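Local atomic coordinates of HTH-type dhaKLM operon transcriptional activator DhaS (Lactococcus lactis, PDB entry 2IU5), a protein that activates transcription of the dhaKLM operon in complex with DhaQ, in response to dihydroxyacetone, by binding an inverted repeat at the promoter as a homodimer. Residues A[45-48]-A[49-53]; A[122-125]-A[126-129]; A[168-171]-A[172-175]. The protein carries 1 engineered substitution. One frame throughout, in Å; residues are numbered along the deposited sequence.

Contacts 1, 2 and 3 follow one another along an all-helical chain, and each joins side chains three to five residues apart within a single run of backbone. Contact 1 lies between helices 36-43 and 57-73, in the predicted DNA-binding region. It is on the opposite side of the chain's centre from the other two, its centre about 39 Å from that of contact 2 and 40 Å from that of contact 3. Contact 2, on helix 110-132, and contact 3, at the start of helix 171-183, share the C-terminal region of the regulator, their centres about 17 Å apart. The spacing is consistent with the TetR-family division between a DNA-binding end and a helical body that dimerises.

Contact 1: residues A[45-48]-A[49-53]; sequences IRRQ and TFYNY
Thr49 against Ile45 and Tyr51 against Gln48 illustrate how a short helical turn is packed within a helix-turn-helix motif, here the predicted DNA-binding element of a TetR-family regulator. The backbone winds by bonds between residues three apart: Thr49 N donates to Arg46 O, Phe50 N to Arg47 O, and Tyr51 N to Gln48 O, each at 3.0 Å. All three donors stand above the carbonyl plane rather than on a lone pair. On one side, the CG2 branch of Ile45 meets Thr49 CB at 3.7 Å, the two side chains crossing at about a right angle. The CG2 methyl of Thr49, anti to the backbone N, also lies 3.8 Å from Ile45 CG2. From the same turn, the side chains of Ile45 and Phe50 touch helices 13-28 and 36-43.

The other side belongs to Tyr51. The chain of Gln48 folds back at its second torsion (chi2 58°), carrying NE2 to 3.8 Å from Tyr51 CB with the amide and ring planes 27° apart. Gln48 O lies at the ring's edge, while Phe50 CD2 sits over the centre of one ring face. Arg47 reaches the same ring with a chain extended as far as NE, and Tyr51 CE2 lies over one face of its guanidinium, the two planes 47° apart. Arg47 NE is hydrogen-bonded to Ser37 OG, and NH1 stops 3.8 Å from Tyr51 CE2.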
# COMPACT_ATOMS: atom_id res chain seq x y z
N ILE A 45 -39.20 -8.99 0.07
CA ILE A 45 -39.29 -10.23 -0.68
C ILE A 45 -39.43 -11.36 0.34
O ILE A 45 -38.82 -11.32 1.42
CB ILE A 45 -38.02 -10.44 -1.54
CG1 ILE A 45 -37.85 -9.29 -2.53
CG2 ILE A 45 -38.07 -11.77 -2.25
CD1 ILE A 45 -36.47 -9.30 -3.19
N ARG A 46 -40.22 -12.37 -0.00
CA ARG A 46 -40.44 -13.51 0.88
C ARG A 46 -39.11 -14.13 1.29
O ARG A 46 -38.23 -14.32 0.44
CB ARG A 46 -41.27 -14.57 0.14
CG ARG A 46 -42.72 -14.15 -0.09
CD ARG A 46 -43.61 -15.35 -0.41
NE ARG A 46 -43.86 -15.48 -1.85
CZ ARG A 46 -44.27 -14.50 -2.64
NH1 ARG A 46 -44.48 -13.28 -2.14
NH2 ARG A 46 -44.47 -14.72 -3.94
N ARG A 47 -38.96 -14.45 2.57
CA ARG A 47 -37.66 -14.85 3.10
C ARG A 47 -37.02 -16.00 2.34
O ARG A 47 -35.82 -15.95 2.03
CB ARG A 47 -37.78 -15.23 4.57
CG ARG A 47 -36.47 -15.59 5.23
CD ARG A 47 -36.74 -15.93 6.69
NE ARG A 47 -35.49 -16.25 7.36
CZ ARG A 47 -34.91 -17.44 7.35
NH1 ARG A 47 -35.45 -18.46 6.69
NH2 ARG A 47 -33.76 -17.61 8.02
N GLN A 48 -37.80 -17.03 2.05
CA GLN A 48 -37.24 -18.24 1.46
C GLN A 48 -36.54 -17.96 0.12
O GLN A 48 -35.64 -18.69 -0.30
CB GLN A 48 -38.34 -19.29 1.29
CG GLN A 48 -37.82 -20.66 0.90
CD GLN A 48 -36.83 -21.23 1.91
OE1 GLN A 48 -37.00 -21.07 3.12
NE2 GLN A 48 -35.78 -21.88 1.40
N THR A 49 -36.96 -16.90 -0.57
CA THR A 49 -36.40 -16.55 -1.87
C THR A 49 -34.90 -16.28 -1.76
O THR A 49 -34.16 -16.51 -2.72
CB THR A 49 -37.14 -15.33 -2.48
OG1 THR A 49 -38.51 -15.69 -2.70
CG2 THR A 49 -36.53 -14.93 -3.80
N PHE A 50 -34.44 -15.81 -0.61
CA PHE A 50 -33.01 -15.53 -0.42
C PHE A 50 -32.20 -16.75 -0.81
O PHE A 50 -31.13 -16.63 -1.41
CB PHE A 50 -32.77 -15.19 1.05
CG PHE A 50 -31.34 -14.90 1.44
CD1 PHE A 50 -30.86 -13.59 1.43
CD2 PHE A 50 -30.48 -15.93 1.84
CE1 PHE A 50 -29.54 -13.30 1.79
CE2 PHE A 50 -29.17 -15.64 2.21
CZ PHE A 50 -28.70 -14.35 2.18
N TYR A 51 -32.71 -17.93 -0.48
CA TYR A 51 -31.96 -19.18 -0.65
C TYR A 51 -31.92 -19.72 -2.07
O TYR A 51 -31.25 -20.72 -2.38
CB TYR A 51 -32.52 -20.19 0.36
CG TYR A 51 -32.24 -19.65 1.74
CD1 TYR A 51 -30.97 -19.75 2.29
CD2 TYR A 51 -33.24 -19.03 2.47
CE1 TYR A 51 -30.71 -19.24 3.56
CE2 TYR A 51 -32.99 -18.52 3.74
CZ TYR A 51 -31.72 -18.64 4.27
OH TYR A 51 -31.45 -18.14 5.53
N ASN A 52 -32.65 -19.07 -2.96
CA ASN A 52 -32.47 -19.37 -4.38
C ASN A 52 -31.14 -18.80 -4.83
O ASN A 52 -30.67 -19.16 -5.91
CB ASN A 52 -33.60 -18.75 -5.18
CG ASN A 52 -34.88 -19.57 -5.11
OD1 ASN A 52 -35.97 -19.02 -5.06
ND2 ASN A 52 -34.73 -20.89 -5.11
N TYR A 53 -30.54 -17.93 -4.02
CA TYR A 53 -29.38 -17.15 -4.46
C TYR A 53 -28.17 -17.21 -3.54
O TYR A 53 -27.04 -17.23 -4.02
CB TYR A 53 -29.77 -15.69 -4.67
CG TYR A 53 -30.93 -15.53 -5.62
CD1 TYR A 53 -30.76 -15.72 -6.99
CD2 TYR A 53 -32.20 -15.20 -5.16
CE1 TYR A 53 -31.83 -15.57 -7.87
CE2 TYR A 53 -33.27 -15.06 -6.02
CZ TYR A 53 -33.08 -15.24 -7.36
OH TYR A 53 -34.16 -15.09 -8.21

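Contact 2: residues A[122-125]-A[126-129]; sequences LDKV and IFDQ
Helix 110-132, part of the C-terminal region of the regulator, carries here a classic salt bridge between residues four apart, Lys124 and Asp128, on successive turns. Lys124 NZ reaches Asp128 OD2 at 2.7 Å, approaching its syn lone pair on the side of the other oxygen; a second, weak bond runs from NZ to OD1 at 3.2 Å. In Lys124 CB points away, but CG, anti to the backbone N (chi1 180°), turns beside the carbonyl carbon, and bends at the second and fourth torsions bring NZ to the carboxylate, with CD and CE lying alongside it. Both residues are buried, and each charged group has a further partner: NZ also forms a salt bridge with Glu85, and OD2 accepts a hydrogen bond from Gly81 N. A network of this kind probably eases the cost of burying the charges.

The backbone beneath is regular alpha-helix. Asp128 N donates to Lys124 O at 2.8 Å and Gln129 N to Val125 O at 2.9 Å. Side chains pack back on the carbonyls of the preceding turn: Ile126 CG1 comes to 3.4 Å from Leu122 O, and Gln129 CG to 3.2 Å from Val125 O. The Gln129 amide is held from outside, OE1 by Tyr80 and Trp82 and NE2 by Tyr135. Leu122 and Ile126 press on Cys146 of helix 139-163, whereas Val125 touches Trp82 of helix 82-95 and Ile182 of helix 171-183.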
# COMPACT_ATOMS: atom_id res chain seq x y z
N LEU A 122 -6.15 0.12 -12.28
CA LEU A 122 -4.95 0.54 -13.03
C LEU A 122 -4.79 -0.17 -14.38
O LEU A 122 -4.36 0.42 -15.36
CB LEU A 122 -3.68 0.43 -12.19
CG LEU A 122 -3.27 1.70 -11.44
CD1 LEU A 122 -2.77 2.76 -12.42
CD2 LEU A 122 -4.40 2.21 -10.55
N ASP A 123 -5.15 -1.45 -14.43
CA ASP A 123 -5.11 -2.20 -15.68
C ASP A 123 -6.02 -1.50 -16.69
O ASP A 123 -5.64 -1.36 -17.85
CB ASP A 123 -5.50 -3.66 -15.44
CG ASP A 123 -4.38 -4.47 -14.78
OD1 ASP A 123 -3.24 -3.94 -14.70
OD2 ASP A 123 -4.63 -5.61 -14.35
N LYS A 124 -7.19 -1.06 -16.22
CA LYS A 124 -8.16 -0.30 -17.04
C LYS A 124 -7.61 1.05 -17.51
O LYS A 124 -7.82 1.45 -18.66
CB LYS A 124 -9.45 -0.11 -16.24
CG LYS A 124 -10.56 0.67 -16.94
CD LYS A 124 -11.01 -0.05 -18.17
CE LYS A 124 -12.47 0.29 -18.50
NZ LYS A 124 -12.56 1.71 -18.95
N VAL A 125 -6.91 1.76 -16.62
CA VAL A 125 -6.24 3.01 -16.99
C VAL A 125 -5.29 2.80 -18.16
O VAL A 125 -5.32 3.51 -19.18
CB VAL A 125 -5.49 3.58 -15.76
CG1 VAL A 125 -4.66 4.80 -16.15
CG2 VAL A 125 -6.48 3.95 -14.68
N ILE A 126 -4.43 1.79 -18.03
CA ILE A 126 -3.48 1.47 -19.09
C ILE A 126 -4.20 1.12 -20.40
O ILE A 126 -3.88 1.67 -21.44
CB ILE A 126 -2.60 0.30 -18.65
CG1 ILE A 126 -1.75 0.73 -17.45
CG2 ILE A 126 -1.73 -0.17 -19.79
CD1 ILE A 126 -0.71 1.81 -17.74
N PHE A 127 -5.18 0.21 -20.32
CA PHE A 127 -6.05 -0.24 -21.44
C PHE A 127 -6.60 0.99 -22.16
O PHE A 127 -6.48 1.09 -23.37
CB PHE A 127 -7.20 -1.03 -20.78
CG PHE A 127 -8.17 -1.74 -21.71
CD1 PHE A 127 -7.78 -2.84 -22.47
CD2 PHE A 127 -9.49 -1.32 -21.80
CE1 PHE A 127 -8.70 -3.48 -23.31
CE2 PHE A 127 -10.40 -1.95 -22.62
CZ PHE A 127 -10.00 -3.04 -23.38
N ASP A 128 -7.19 1.92 -21.39
CA ASP A 128 -7.85 3.07 -22.01
C ASP A 128 -6.83 4.04 -22.61
O ASP A 128 -7.05 4.61 -23.67
CB ASP A 128 -8.70 3.83 -21.00
CG ASP A 128 -9.99 3.13 -20.63
OD1 ASP A 128 -10.32 2.09 -21.23
OD2 ASP A 128 -10.73 3.60 -19.72
N GLN A 129 -5.71 4.24 -21.92
CA GLN A 129 -4.70 5.14 -22.44
C GLN A 129 -4.15 4.65 -23.77
O GLN A 129 -3.92 5.44 -24.68
CB GLN A 129 -3.60 5.34 -21.41
CG GLN A 129 -3.98 6.21 -20.22
CD GLN A 129 -4.45 7.61 -20.54
OE1 GLN A 129 -5.37 8.11 -19.88
NE2 GLN A 129 -3.84 8.27 -21.53

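Contact 3: residues A[168-171]-A[172-175]; sequences EKLY and SQIV
Tyr171 and Val175 form the tight side of this contact. One methyl of Val175, CG2, stands over a face of the tyrosine ring in a CH-pi contact, 3.8 Å from the centroid and offset toward the rim, where it comes within 3.4 Å of Tyr171 CE1. The ring reaches this position because CG is anti to the backbone N (chi1 176°), and its OH is hydrogen-bonded beyond the turn to Gln83 O, which helps to hold the far end of the ring. Next to it Leu170 CB meets Ile174 CD1 at 3.8 Å.

These pairs span the junction where the 3-10 segment 168-170 runs into helix 171-183. Here Val175 N to Tyr171 O is an almost straight bond of 178°. Leu170 and Ile174 face helix 139-163, and Leu170, Gln173 and Ile174 touch Phe144 of the second subunit, placing the turn at the dimer contact of this TetR-family protein.

The looser, watery edge lies by the exposed Lys169 and Ser172, where water bridges the residues four apart, Glu168 to Ser172 and Lys169 to Gln173. One molecule donates to Glu168 O and accepts from Ser172 N. A second donates to Lys169 O at 2.7 Å and accepts from both Gln173 N and Gln173 NE2, each at 3.0 Å; the extended Gln173 chain thus shares with its own backbone N the water bound to Lys169 O.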
# COMPACT_ATOMS: atom_id res chain seq x y z
N GLU A 168 -13.95 11.49 -2.21
CA GLU A 168 -14.14 12.27 -3.43
C GLU A 168 -13.28 13.52 -3.42
O GLU A 168 -12.88 14.02 -4.48
CB GLU A 168 -15.61 12.61 -3.66
CG GLU A 168 -15.81 13.50 -4.89
CD GLU A 168 -17.26 13.47 -5.37
OE1 GLU A 168 -18.02 12.65 -4.84
OE2 GLU A 168 -17.62 14.26 -6.27
N LYS A 169 -12.98 14.06 -2.24
CA LYS A 169 -12.14 15.24 -2.17
C LYS A 169 -10.74 15.01 -2.73
O LYS A 169 -10.05 15.98 -3.05
CB LYS A 169 -12.11 15.86 -0.77
CG LYS A 169 -11.21 15.18 0.23
CD LYS A 169 -11.18 15.98 1.53
CE LYS A 169 -10.45 15.21 2.63
NZ LYS A 169 -10.09 16.15 3.73
N LEU A 170 -10.35 13.74 -2.83
CA LEU A 170 -9.02 13.39 -3.32
C LEU A 170 -8.97 13.20 -4.82
O LEU A 170 -7.90 12.97 -5.38
CB LEU A 170 -8.53 12.11 -2.66
CG LEU A 170 -8.55 12.14 -1.14
CD1 LEU A 170 -8.10 10.78 -0.66
CD2 LEU A 170 -7.62 13.24 -0.63
N TYR A 171 -10.13 13.30 -5.46
CA TYR A 171 -10.22 12.86 -6.85
C TYR A 171 -9.30 13.65 -7.76
O TYR A 171 -8.55 13.06 -8.52
CB TYR A 171 -11.67 12.99 -7.28
CG TYR A 171 -11.91 12.66 -8.73
CD1 TYR A 171 -11.63 11.40 -9.23
CD2 TYR A 171 -12.42 13.61 -9.56
CE1 TYR A 171 -11.85 11.10 -10.56
CE2 TYR A 171 -12.65 13.34 -10.89
CZ TYR A 171 -12.36 12.07 -11.37
OH TYR A 171 -12.60 11.81 -12.71
N SER A 172 -9.36 14.98 -7.70
CA SER A 172 -8.55 15.77 -8.62
C SER A 172 -7.07 15.48 -8.41
O SER A 172 -6.29 15.41 -9.37
CB SER A 172 -8.85 17.26 -8.47
OG SER A 172 -8.54 17.74 -7.17
N GLN A 173 -6.66 15.31 -7.16
CA GLN A 173 -5.23 15.07 -6.93
C GLN A 173 -4.81 13.70 -7.47
O GLN A 173 -3.73 13.57 -8.05
CB GLN A 173 -4.91 15.18 -5.44
CG GLN A 173 -5.00 16.61 -4.93
CD GLN A 173 -4.81 16.69 -3.43
OE1 GLN A 173 -3.69 16.88 -2.95
NE2 GLN A 173 -5.90 16.53 -2.69
N ILE A 174 -5.64 12.68 -7.29
CA ILE A 174 -5.28 11.37 -7.78
C ILE A 174 -5.20 11.38 -9.30
O ILE A 174 -4.23 10.89 -9.86
CB ILE A 174 -6.21 10.26 -7.26
CG1 ILE A 174 -6.07 10.15 -5.74
CG2 ILE A 174 -5.89 8.94 -7.98
CD1 ILE A 174 -7.24 9.40 -5.06
N VAL A 175 -6.21 11.94 -9.97
CA VAL A 175 -6.20 12.01 -11.43
C VAL A 175 -4.94 12.73 -11.94
O VAL A 175 -4.29 12.29 -12.88
CB VAL A 175 -7.48 12.68 -11.95
CG1 VAL A 175 -7.41 12.91 -13.47
CG2 VAL A 175 -8.67 11.82 -11.60
O HOH W 1 -11.28 16.30 -5.84
O HOH W 2 -8.09 16.47 -4.78